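Local coordinates for protein O-methyltransferase, putative (Bacillus cereus, PDB 3DUW) that probably transfers the methyl group of S-adenosyl-L-methionine to a hydroxyl group of an acceptor substrate, and here binds the product S-adenosyl-L-homocysteine, at residues 65-70 / 86-91; 91-96 / 114-119; 72-77 / 106-111. All blocks are in the same frame, centred on the assembly; numbering follows the deposited sequence.

Contact 1: 65-70 / 86-91. With SAH (S-adenosyl-L-homocysteine), chain C.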
loop_
_atom_site.group_PDB
_atom_site.type_symbol
_atom_site.label_atom_id
_atom_site.label_comp_id
_atom_site.label_asym_id
_atom_site.label_seq_id
_atom_site.Cartn_x
_atom_site.Cartn_y
_atom_site.Cartn_z
ATOM N N ILE A 65 4.998 2.730 -17.032
ATOM C CA ILE A 65 5.799 1.967 -17.977
ATOM C C ILE A 65 5.136 0.595 -18.090
ATOM O O ILE A 65 5.174 -0.205 -17.155
ATOM C CB ILE A 65 7.261 1.820 -17.490
ATOM C CG1 ILE A 65 7.831 3.199 -17.134
ATOM C CG2 ILE A 65 8.101 1.169 -18.578
ATOM C CD1 ILE A 65 9.265 3.172 -16.613
ATOM N N GLY A 66 4.508 0.347 -19.239
ATOM C CA GLY A 66 3.808 -0.908 -19.475
ATOM C C GLY A 66 2.306 -0.641 -19.450
ATOM O O GLY A 66 1.682 -0.695 -18.390
ATOM N N THR A 67 1.714 -0.400 -20.625
ATOM C CA THR A 67 0.288 -0.074 -20.730
ATOM C C THR A 67 -0.682 -1.246 -20.973
ATOM O O THR A 67 -1.809 -1.220 -20.450
ATOM C CB THR A 67 0.048 0.936 -21.888
ATOM O OG1 THR A 67 1.096 1.920 -21.907
ATOM C CG2 THR A 67 -1.305 1.606 -21.712
ATOM N N LEU A 68 -0.259 -2.242 -21.765
ATOM C CA LEU A 68 -1.138 -3.367 -22.125
ATOM C C LEU A 68 -2.422 -2.819 -22.764
ATOM O O LEU A 68 -2.405 -2.294 -23.876
ATOM C CB LEU A 68 -1.527 -4.197 -20.911
ATOM C CG LEU A 68 -2.010 -5.617 -21.167
ATOM C CD1 LEU A 68 -1.041 -6.347 -22.088
ATOM C CD2 LEU A 68 -2.143 -6.366 -19.855
ATOM N N GLY A 69 -3.533 -2.915 -22.055
ATOM C CA GLY A 69 -4.779 -2.427 -22.594
ATOM C C GLY A 69 -5.273 -1.163 -21.898
ATOM O O GLY A 69 -6.373 -0.689 -22.152
ATOM N N GLY A 70 -4.453 -0.613 -21.007
ATOM C CA GLY A 70 -4.809 0.607 -20.300
ATOM C C GLY A 70 -5.670 0.419 -19.056
ATOM O O GLY A 70 -6.224 1.388 -18.530
ATOM N N VAL A 86 -1.331 11.685 -17.282
ATOM C CA VAL A 86 -0.665 10.393 -17.247
ATOM C C VAL A 86 0.019 10.186 -18.587
ATOM O O VAL A 86 -0.569 10.446 -19.639
ATOM C CB VAL A 86 -1.656 9.217 -17.068
ATOM C CG1 VAL A 86 -0.890 7.896 -17.063
ATOM C CG2 VAL A 86 -2.449 9.379 -15.789
ATOM N N VAL A 87 1.270 9.751 -18.540
ATOM C CA VAL A 87 2.028 9.441 -19.740
ATOM C C VAL A 87 2.367 7.970 -19.552
ATOM O O VAL A 87 3.022 7.604 -18.576
ATOM C CB VAL A 87 3.332 10.257 -19.836
ATOM C CG1 VAL A 87 4.131 9.803 -21.045
ATOM C CG2 VAL A 87 3.014 11.742 -19.938
ATOM N N THR A 88 1.901 7.124 -20.464
ATOM C CA THR A 88 2.156 5.696 -20.357
ATOM C C THR A 88 2.892 5.173 -21.591
ATOM O O THR A 88 2.608 5.581 -22.722
ATOM C CB THR A 88 0.828 4.928 -20.110
ATOM O OG1 THR A 88 1.112 3.544 -19.894
ATOM C CG2 THR A 88 -0.133 5.097 -21.279
ATOM N N LEU A 89 3.843 4.274 -21.355
ATOM C CA LEU A 89 4.685 3.718 -22.410
ATOM C C LEU A 89 4.360 2.267 -22.760
ATOM O O LEU A 89 4.290 1.403 -21.880
ATOM C CB LEU A 89 6.151 3.833 -21.979
ATOM C CG LEU A 89 6.518 5.196 -21.377
ATOM C CD1 LEU A 89 7.994 5.216 -21.022
ATOM C CD2 LEU A 89 6.188 6.312 -22.354
ATOM N N GLU A 90 4.188 2.003 -24.054
ATOM C CA GLU A 90 3.851 0.667 -24.534
ATOM C C GLU A 90 4.618 0.310 -25.809
ATOM O O GLU A 90 4.586 1.051 -26.794
ATOM C CB GLU A 90 2.342 0.588 -24.781
ATOM C CG GLU A 90 1.858 -0.722 -25.370
ATOM C CD GLU A 90 2.314 -1.923 -24.567
ATOM O OE1 GLU A 90 2.142 -1.909 -23.327
ATOM O OE2 GLU A 90 2.838 -2.882 -25.176
ATOM N N ALA A 91 5.295 -0.832 -25.790
ATOM C CA ALA A 91 6.088 -1.276 -26.933
ATOM C C ALA A 91 5.276 -1.837 -28.098
ATOM O O ALA A 91 5.641 -1.651 -29.258
ATOM C CB ALA A 91 7.107 -2.307 -26.480
HETATM N N SAH C . 0.192 -2.290 -16.104
HETATM C CA SAH C . -0.789 -2.786 -17.139
HETATM C CB SAH C . -0.295 -4.043 -17.772
HETATM C CG SAH C . 1.019 -3.990 -18.515
HETATM S SD SAH C . 1.544 -5.711 -18.924
HETATM C C SAH C . -2.133 -3.107 -16.404
HETATM O O SAH C . -2.178 -2.996 -15.176
HETATM O OXT SAH C . -3.120 -3.466 -17.141
HETATM C "C5'" SAH C . 3.185 -5.395 -19.433
HETATM C "C4'" SAH C . 3.228 -4.509 -20.770
HETATM O "O4'" SAH C . 4.633 -4.372 -20.968
HETATM C "C3'" SAH C . 2.743 -5.178 -22.048
HETATM O "O3'" SAH C . 1.675 -4.452 -22.662
HETATM C "C2'" SAH C . 4.060 -5.252 -22.919
HETATM O "O2'" SAH C . 3.806 -5.197 -24.315
HETATM C "C1'" SAH C . 4.856 -4.080 -22.381
HETATM N N9 SAH C . 6.176 -4.071 -22.624
HETATM C C8 SAH C . 7.133 -5.071 -22.666
HETATM N N7 SAH C . 8.335 -4.672 -22.939
HETATM C C5 SAH C . 8.210 -3.270 -23.099
HETATM C C6 SAH C . 9.193 -2.260 -23.409
HETATM N N6 SAH C . 10.492 -2.519 -23.611
HETATM N N1 SAH C . 8.704 -0.981 -23.486
HETATM C C2 SAH C . 7.390 -0.669 -23.289
HETATM N N3 SAH C . 6.421 -1.605 -22.992
HETATM C C4 SAH C . 6.902 -2.881 -22.914
#
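The glycine-rich loop after strand 61-65 meets the end of strand 85-90 at the S-adenosyl-L-homocysteine site. The two segments run parallel here, with Ile65 bridged to Leu89. Gly66 N donates to Leu89 O at 2.9 Å. Beyond this bond the loop turns over Glu90. Leu68 N gives Glu90 OE1 a bond of 2.9 Å from above the carboxylate plane, 47° out of it. Thr67 N adds a weak bond to the same oxygen. The ligand supplies a third donor, its O3' lying 2.7 Å from Glu90 OE1, while its O2' donates to Glu90 OE2 at 2.7 Å. The ribose and the loop backbone thus hold the carboxylate together. Glu90 CG lies anti to the backbone N (chi1 176°), and a bend at chi2 (53°) folds the carboxylate under the loop amides. Two residues back along the strand, Thr88 OG1 lies 2.6 Å from Thr67 OG1. Thr88 OG1 also bonds Glu64. Leu68 CB packs at 3.4 Å against SAH CB, and Gly66 O accepts from the ligand amino nitrogen. A glycine-rich loop beside an acidic residue that grips both ribose hydroxyls is the hallmark of the Rossmann-like class I methyltransferase fold.

Contact 2: 91-96 / 114-119. With SAH (S-adenosyl-L-homocysteine), chain C.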
loop_
_atom_site.group_PDB
_atom_site.type_symbol
_atom_site.label_atom_id
_atom_site.label_comp_id
_atom_site.label_asym_id
_atom_site.label_seq_id
_atom_site.Cartn_x
_atom_site.Cartn_y
_atom_site.Cartn_z
ATOM N N ALA A 91 5.295 -0.832 -25.790
ATOM C CA ALA A 91 6.088 -1.276 -26.933
ATOM C C ALA A 91 5.276 -1.837 -28.098
ATOM O O ALA A 91 5.641 -1.651 -29.258
ATOM C CB ALA A 91 7.107 -2.307 -26.480
ATOM N N SER A 92 4.184 -2.530 -27.796
ATOM C CA SER A 92 3.349 -3.121 -28.837
ATOM C C SER A 92 2.391 -2.116 -29.462
ATOM O O SER A 92 1.592 -1.489 -28.763
ATOM C CB SER A 92 2.551 -4.292 -28.258
ATOM O OG SER A 92 1.537 -4.711 -29.154
ATOM N N GLU A 93 2.472 -1.966 -30.783
ATOM C CA GLU A 93 1.600 -1.042 -31.491
ATOM C C GLU A 93 0.151 -1.465 -31.269
ATOM O O GLU A 93 -0.721 -0.628 -31.054
ATOM C CB GLU A 93 1.911 -1.045 -32.989
ATOM C CG GLU A 93 1.468 0.231 -33.690
ATOM C CD GLU A 93 1.624 0.171 -35.194
ATOM O OE1 GLU A 93 2.647 -0.371 -35.670
ATOM O OE2 GLU A 93 0.727 0.682 -35.897
ATOM N N LYS A 94 -0.095 -2.772 -31.322
ATOM C CA LYS A 94 -1.436 -3.303 -31.112
ATOM C C LYS A 94 -1.914 -2.989 -29.697
ATOM O O LYS A 94 -3.008 -2.469 -29.509
ATOM C CB LYS A 94 -1.464 -4.817 -31.339
ATOM C CG LYS A 94 -2.798 -5.459 -30.998
ATOM C CD LYS A 94 -2.807 -6.945 -31.307
ATOM C CE LYS A 94 -4.086 -7.592 -30.807
ATOM N NZ LYS A 94 -4.113 -9.055 -31.083
ATOM N N HIS A 95 -1.096 -3.302 -28.696
ATOM C CA HIS A 95 -1.494 -3.011 -27.319
ATOM C C HIS A 95 -1.793 -1.527 -27.154
ATOM O O HIS A 95 -2.815 -1.149 -26.582
ATOM C CB HIS A 95 -0.392 -3.383 -26.321
ATOM C CG HIS A 95 -0.154 -4.853 -26.190
ATOM N ND1 HIS A 95 0.655 -5.385 -25.209
ATOM C CD2 HIS A 95 -0.594 -5.903 -26.924
ATOM C CE1 HIS A 95 0.705 -6.698 -25.345
ATOM N NE2 HIS A 95 -0.045 -7.037 -26.379
ATOM N N ALA A 96 -0.890 -0.689 -27.654
ATOM C CA ALA A 96 -1.042 0.753 -27.526
ATOM C C ALA A 96 -2.347 1.269 -28.111
ATOM O O ALA A 96 -3.021 2.090 -27.494
ATOM C CB ALA A 96 0.141 1.463 -28.170
ATOM N N VAL A 114 -0.627 8.005 -24.528
ATOM C CA VAL A 114 -0.028 6.691 -24.704
ATOM C C VAL A 114 1.059 6.849 -25.760
ATOM O O VAL A 114 0.770 7.246 -26.892
ATOM C CB VAL A 114 -1.055 5.647 -25.213
ATOM C CG1 VAL A 114 -0.373 4.306 -25.420
ATOM C CG2 VAL A 114 -2.197 5.502 -24.223
ATOM N N ARG A 115 2.304 6.558 -25.394
ATOM C CA ARG A 115 3.409 6.672 -26.339
ATOM C C ARG A 115 3.886 5.286 -26.755
ATOM O O ARG A 115 4.292 4.477 -25.919
ATOM C CB ARG A 115 4.572 7.464 -25.728
ATOM C CG ARG A 115 5.708 7.694 -26.723
ATOM C CD ARG A 115 6.791 8.633 -26.199
ATOM N NE ARG A 115 6.272 9.951 -25.851
ATOM C CZ ARG A 115 6.893 11.096 -26.116
ATOM N NH1 ARG A 115 8.063 11.094 -26.743
ATOM N NH2 ARG A 115 6.344 12.246 -25.752
ATOM N N THR A 116 3.831 5.017 -28.055
ATOM C CA THR A 116 4.244 3.728 -28.586
ATOM C C THR A 116 5.746 3.654 -28.809
ATOM O O THR A 116 6.354 4.594 -29.321
ATOM C CB THR A 116 3.550 3.432 -29.927
ATOM O OG1 THR A 116 2.130 3.485 -29.752
ATOM C CG2 THR A 116 3.944 2.057 -30.436
ATOM N N GLY A 117 6.335 2.526 -28.427
ATOM C CA GLY A 117 7.762 2.333 -28.606
ATOM C C GLY A 117 8.416 1.686 -27.405
ATOM O O GLY A 117 7.789 1.530 -26.355
ATOM N N LEU A 118 9.672 1.283 -27.557
ATOM C CA LEU A 118 10.392 0.677 -26.447
ATOM C C LEU A 118 10.528 1.753 -25.379
ATOM O O LEU A 118 10.922 2.885 -25.669
ATOM C CB LEU A 118 11.768 0.191 -26.906
ATOM C CG LEU A 118 11.751 -0.919 -27.963
ATOM C CD1 LEU A 118 13.171 -1.245 -28.399
ATOM C CD2 LEU A 118 11.072 -2.155 -27.393
ATOM N N ALA A 119 10.183 1.403 -24.143
ATOM C CA ALA A 119 10.239 2.352 -23.039
ATOM C C ALA A 119 11.553 3.121 -22.931
ATOM O O ALA A 119 11.544 4.331 -22.732
ATOM C CB ALA A 119 9.935 1.642 -21.722
HETATM N N SAH C . 0.192 -2.290 -16.104
HETATM C CA SAH C . -0.789 -2.786 -17.139
HETATM C CB SAH C . -0.295 -4.043 -17.772
HETATM C CG SAH C . 1.019 -3.990 -18.515
HETATM S SD SAH C . 1.544 -5.711 -18.924
HETATM C C SAH C . -2.133 -3.107 -16.404
HETATM O O SAH C . -2.178 -2.996 -15.176
HETATM O OXT SAH C . -3.120 -3.466 -17.141
HETATM C "C5'" SAH C . 3.185 -5.395 -19.433
HETATM C "C4'" SAH C . 3.228 -4.509 -20.770
HETATM O "O4'" SAH C . 4.633 -4.372 -20.968
HETATM C "C3'" SAH C . 2.743 -5.178 -22.048
HETATM O "O3'" SAH C . 1.675 -4.452 -22.662
HETATM C "C2'" SAH C . 4.060 -5.252 -22.919
HETATM O "O2'" SAH C . 3.806 -5.197 -24.315
HETATM C "C1'" SAH C . 4.856 -4.080 -22.381
HETATM N N9 SAH C . 6.176 -4.071 -22.624
HETATM C C8 SAH C . 7.133 -5.071 -22.666
HETATM N N7 SAH C . 8.335 -4.672 -22.939
HETATM C C5 SAH C . 8.210 -3.270 -23.099
HETATM C C6 SAH C . 9.193 -2.260 -23.409
HETATM N N6 SAH C . 10.492 -2.519 -23.611
HETATM N N1 SAH C . 8.704 -0.981 -23.486
HETATM C C2 SAH C . 7.390 -0.669 -23.289
HETATM N N3 SAH C . 6.421 -1.605 -22.992
HETATM C C4 SAH C . 6.902 -2.881 -22.914
HETATM O O HOH W 1 0.362 2.096 -31.413
#
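Thr116 OG1 is gripped by a water 2.8 Å away, and this water donates to Glu93 O at 3.0 Å. Arg100, further along the helix, bonds the same hydroxyl. Thr116 OG1 lies anti to its own carbonyl carbon (chi1 -57°), which turns it to the helix, where Ala96 CB sits 3.2 Å away. The other branch, Thr116 CG2, rests against Glu93 CA. Ala96 CB also touches Val114 CG1 at 4.0 Å, so one methyl packs on two alternate residues of the strand. Nearer the ligand, Ala91 CA points a C-H at Gly117 O, 3.3 Å away, and Ala91 CB meets Leu118 CD2. The same methyl lies on the adenine, near its C2 and C4. Ala119 N donates to SAH N1 at 2.9 Å with an angle of 159°. At the ribose end, His95 ND1 donates to SAH O3' at 2.9 Å, from the ring edge. Ser92 CB lies over one face of that ring, toward the rim, and Ser92 OG caps the helix through His95 N at an almost straight 176°. No direct hydrogen bond joins the two segments. Their contact therefore depends on small apolar groups and a shared water, while their direct polar bonds to the ligand read the adenine N1 and the ribose.

Contact 3: 72-77 / 106-111. With SAH (S-adenosyl-L-homocysteine), chain C.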
loop_
_atom_site.group_PDB
_atom_site.type_symbol
_atom_site.label_atom_id
_atom_site.label_comp_id
_atom_site.label_asym_id
_atom_site.label_seq_id
_atom_site.Cartn_x
_atom_site.Cartn_y
_atom_site.Cartn_z
ATOM N N SER A 72 -4.718 -0.542 -15.874
ATOM C CA SER A 72 -4.103 0.161 -14.749
ATOM C C SER A 72 -4.103 1.661 -15.015
ATOM O O SER A 72 -4.273 2.464 -14.100
ATOM C CB SER A 72 -2.659 -0.294 -14.545
ATOM O OG SER A 72 -1.907 -0.120 -15.735
ATOM N N THR A 73 -3.901 2.028 -16.278
ATOM C CA THR A 73 -3.852 3.426 -16.681
ATOM C C THR A 73 -5.128 4.161 -16.294
ATOM O O THR A 73 -5.083 5.299 -15.827
ATOM C CB THR A 73 -3.666 3.539 -18.198
ATOM O OG1 THR A 73 -2.808 2.483 -18.651
ATOM C CG2 THR A 73 -3.046 4.877 -18.557
ATOM N N ILE A 74 -6.268 3.513 -16.506
ATOM C CA ILE A 74 -7.553 4.110 -16.166
ATOM C C ILE A 74 -7.677 4.304 -14.650
ATOM O O ILE A 74 -8.134 5.350 -14.185
ATOM C CB ILE A 74 -8.704 3.239 -16.714
ATOM C CG1 ILE A 74 -8.729 3.355 -18.242
ATOM C CG2 ILE A 74 -10.033 3.673 -16.113
ATOM C CD1 ILE A 74 -9.590 2.320 -18.934
ATOM N N TRP A 75 -7.260 3.304 -13.876
ATOM C CA TRP A 75 -7.312 3.429 -12.423
ATOM C C TRP A 75 -6.445 4.603 -11.975
ATOM O O TRP A 75 -6.848 5.395 -11.123
ATOM C CB TRP A 75 -6.810 2.155 -11.739
ATOM C CG TRP A 75 -7.802 1.030 -11.683
ATOM C CD1 TRP A 75 -7.789 -0.112 -12.430
ATOM C CD2 TRP A 75 -8.920 0.913 -10.792
ATOM N NE1 TRP A 75 -8.825 -0.938 -12.053
ATOM C CE2 TRP A 75 -9.534 -0.332 -11.050
ATOM C CE3 TRP A 75 -9.461 1.739 -9.796
ATOM C CZ2 TRP A 75 -10.664 -0.773 -10.350
ATOM C CZ3 TRP A 75 -10.585 1.300 -9.098
ATOM C CH2 TRP A 75 -11.171 0.055 -9.382
ATOM N N LEU A 76 -5.250 4.710 -12.548
ATOM C CA LEU A 76 -4.333 5.791 -12.204
ATOM C C LEU A 76 -4.900 7.154 -12.589
ATOM O O LEU A 76 -4.897 8.091 -11.788
ATOM C CB LEU A 76 -2.986 5.585 -12.903
ATOM C CG LEU A 76 -2.129 4.414 -12.407
ATOM C CD1 LEU A 76 -1.006 4.140 -13.389
ATOM C CD2 LEU A 76 -1.565 4.742 -11.033
ATOM N N ALA A 77 -5.396 7.258 -13.817
ATOM C CA ALA A 77 -5.951 8.516 -14.301
ATOM C C ALA A 77 -7.144 8.971 -13.468
ATOM O O ALA A 77 -7.337 10.166 -13.246
ATOM C CB ALA A 77 -6.353 8.379 -15.758
ATOM N N ALA A 106 -13.340 5.301 -21.802
ATOM C CA ALA A 106 -13.453 5.671 -20.397
ATOM C C ALA A 106 -13.449 7.196 -20.250
ATOM O O ALA A 106 -13.463 7.723 -19.139
ATOM C CB ALA A 106 -12.301 5.060 -19.600
ATOM N N ASN A 107 -13.434 7.893 -21.384
ATOM C CA ASN A 107 -13.435 9.356 -21.415
ATOM C C ASN A 107 -12.268 9.968 -20.647
ATOM O O ASN A 107 -12.452 10.901 -19.866
ATOM C CB ASN A 107 -14.755 9.900 -20.860
ATOM C CG ASN A 107 -15.949 9.509 -21.707
ATOM O OD1 ASN A 107 -15.973 9.750 -22.915
ATOM N ND2 ASN A 107 -16.948 8.905 -21.076
ATOM N N LEU A 108 -11.066 9.453 -20.887
ATOM C CA LEU A 108 -9.873 9.943 -20.206
ATOM C C LEU A 108 -8.749 10.325 -21.162
ATOM O O LEU A 108 -7.638 10.628 -20.726
ATOM C CB LEU A 108 -9.369 8.882 -19.222
ATOM C CG LEU A 108 -10.273 8.626 -18.014
ATOM C CD1 LEU A 108 -9.880 7.318 -17.351
ATOM C CD2 LEU A 108 -10.174 9.787 -17.031
ATOM N N ASN A 109 -9.029 10.316 -22.460
ATOM C CA ASN A 109 -8.010 10.663 -23.442
ATOM C C ASN A 109 -7.463 12.073 -23.228
ATOM O O ASN A 109 -6.355 12.386 -23.662
ATOM C CB ASN A 109 -8.572 10.536 -24.856
ATOM C CG ASN A 109 -9.902 11.222 -25.008
ATOM O OD1 ASN A 109 -10.907 10.777 -24.455
ATOM N ND2 ASN A 109 -9.920 12.322 -25.752
ATOM N N ASP A 110 -8.234 12.920 -22.554
ATOM C CA ASP A 110 -7.797 14.286 -22.288
ATOM C C ASP A 110 -6.754 14.319 -21.169
ATOM O O ASP A 110 -6.017 15.295 -21.030
ATOM C CB ASP A 110 -8.996 15.163 -21.906
ATOM C CG ASP A 110 -9.530 14.857 -20.520
ATOM O OD1 ASP A 110 -9.674 13.661 -20.181
ATOM O OD2 ASP A 110 -9.814 15.815 -19.769
ATOM N N ARG A 111 -6.696 13.249 -20.379
ATOM C CA ARG A 111 -5.751 13.150 -19.265
ATOM C C ARG A 111 -4.613 12.170 -19.525
ATOM O O ARG A 111 -3.628 12.160 -18.787
ATOM C CB ARG A 111 -6.453 12.674 -17.989
ATOM C CG ARG A 111 -7.400 13.642 -17.320
ATOM C CD ARG A 111 -7.887 13.022 -16.017
ATOM N NE ARG A 111 -8.831 13.870 -15.300
ATOM C CZ ARG A 111 -9.407 13.538 -14.150
ATOM N NH1 ARG A 111 -9.137 12.371 -13.576
ATOM N NH2 ARG A 111 -10.262 14.373 -13.576
HETATM N N SAH C . 0.192 -2.290 -16.104
HETATM C CA SAH C . -0.789 -2.786 -17.139
HETATM C CB SAH C . -0.295 -4.043 -17.772
HETATM C CG SAH C . 1.019 -3.990 -18.515
HETATM S SD SAH C . 1.544 -5.711 -18.924
HETATM C C SAH C . -2.133 -3.107 -16.404
HETATM O O SAH C . -2.178 -2.996 -15.176
HETATM O OXT SAH C . -3.120 -3.466 -17.141
HETATM C "C5'" SAH C . 3.185 -5.395 -19.433
HETATM C "C4'" SAH C . 3.228 -4.509 -20.770
HETATM O "O4'" SAH C . 4.633 -4.372 -20.968
HETATM C "C3'" SAH C . 2.743 -5.178 -22.048
HETATM O "O3'" SAH C . 1.675 -4.452 -22.662
HETATM C "C2'" SAH C . 4.060 -5.252 -22.919
HETATM O "O2'" SAH C . 3.806 -5.197 -24.315
HETATM C "C1'" SAH C . 4.856 -4.080 -22.381
HETATM N N9 SAH C . 6.176 -4.071 -22.624
HETATM C C8 SAH C . 7.133 -5.071 -22.666
HETATM N N7 SAH C . 8.335 -4.672 -22.939
HETATM C C5 SAH C . 8.210 -3.270 -23.099
HETATM C C6 SAH C . 9.193 -2.260 -23.409
HETATM N N6 SAH C . 10.492 -2.519 -23.611
HETATM N N1 SAH C . 8.704 -0.981 -23.486
HETATM C C2 SAH C . 7.390 -0.669 -23.289
HETATM N N3 SAH C . 6.421 -1.605 -22.992
HETATM C C4 SAH C . 6.902 -2.881 -22.914
#
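Ala106 stands at the end of helix 93-105 and makes the first touch with helix 71-77. Its CB meets the tip of Ile74, with Ile74 CD1 3.9 Å away and CG1 slightly farther. Ile74 CG1 lies anti to the carbonyl carbon, and chi2 then extends CD1 to this methyl. Ile74 also touches Leu25 and Val28 of helix 23-34. Asn107 takes a positive phi of 57° and closes the preceding helix in a Schellman motif. The chain then leads to Leu108, whose side chain faces helix 71-77. Leu108 CD1 is the branch that does the touching. It meets Ile74 CG2 at 3.9 Å and Ala77 CB at 4.0 Å, so it lies between residues one turn apart on the helix. The side chains of Ile74 and Leu108 cross at about a right angle. The segment belongs to the connection that leads from helix 93-105 to strand 112-116, outermost in this chain's Rossmann-like sheet. Helix 71-77 is the one that follows the glycine-rich loop, and its Ser72, at the far end from Ala77, accepts from the ligand amino nitrogen. After Leu108 the chain turns through Asn109 and Asp110, and Arg111 N bonds back to Leu108 O. Arg111 then reaches out with its chain extended from CG to NE. Arg111 NH1 donates to Ala77 O at 2.9 Å. The bond is bent, 132° at the hydrogen. The oxygen lies close to the guanidinium plane, whereas NH1 is tilted 30° from the carbonyl plane of Ala77. This carbonyl is at the last residue of the helix, and the positive guanidinium probably interacts favourably with the partial negative charge at that helix end. The backbone of Arg111 also pairs with Val86 of strand 85-90.

Contact 1 is buried, contact 2 lies at the surface, and contact 3 is buried but away from the ribose and adenine. Contacts 1 and 2 share Ala91. Contact 1 uses strand 85-90 and contact 2 its neighbour 112-116, and Glu90 O pairs with Gly117 N between them. Contact 3 reaches contact 1 through Thr73, which packs on Thr67 and Thr88. Contacts 2 and 3 adjoin only in sequence. The chemistry follows place. Contact 1 is mostly polar and turned to the ligand. Contact 2 is small methyl packing with a water at the surface. Contact 3 is mainly aliphatic, with one charged group at a helix end.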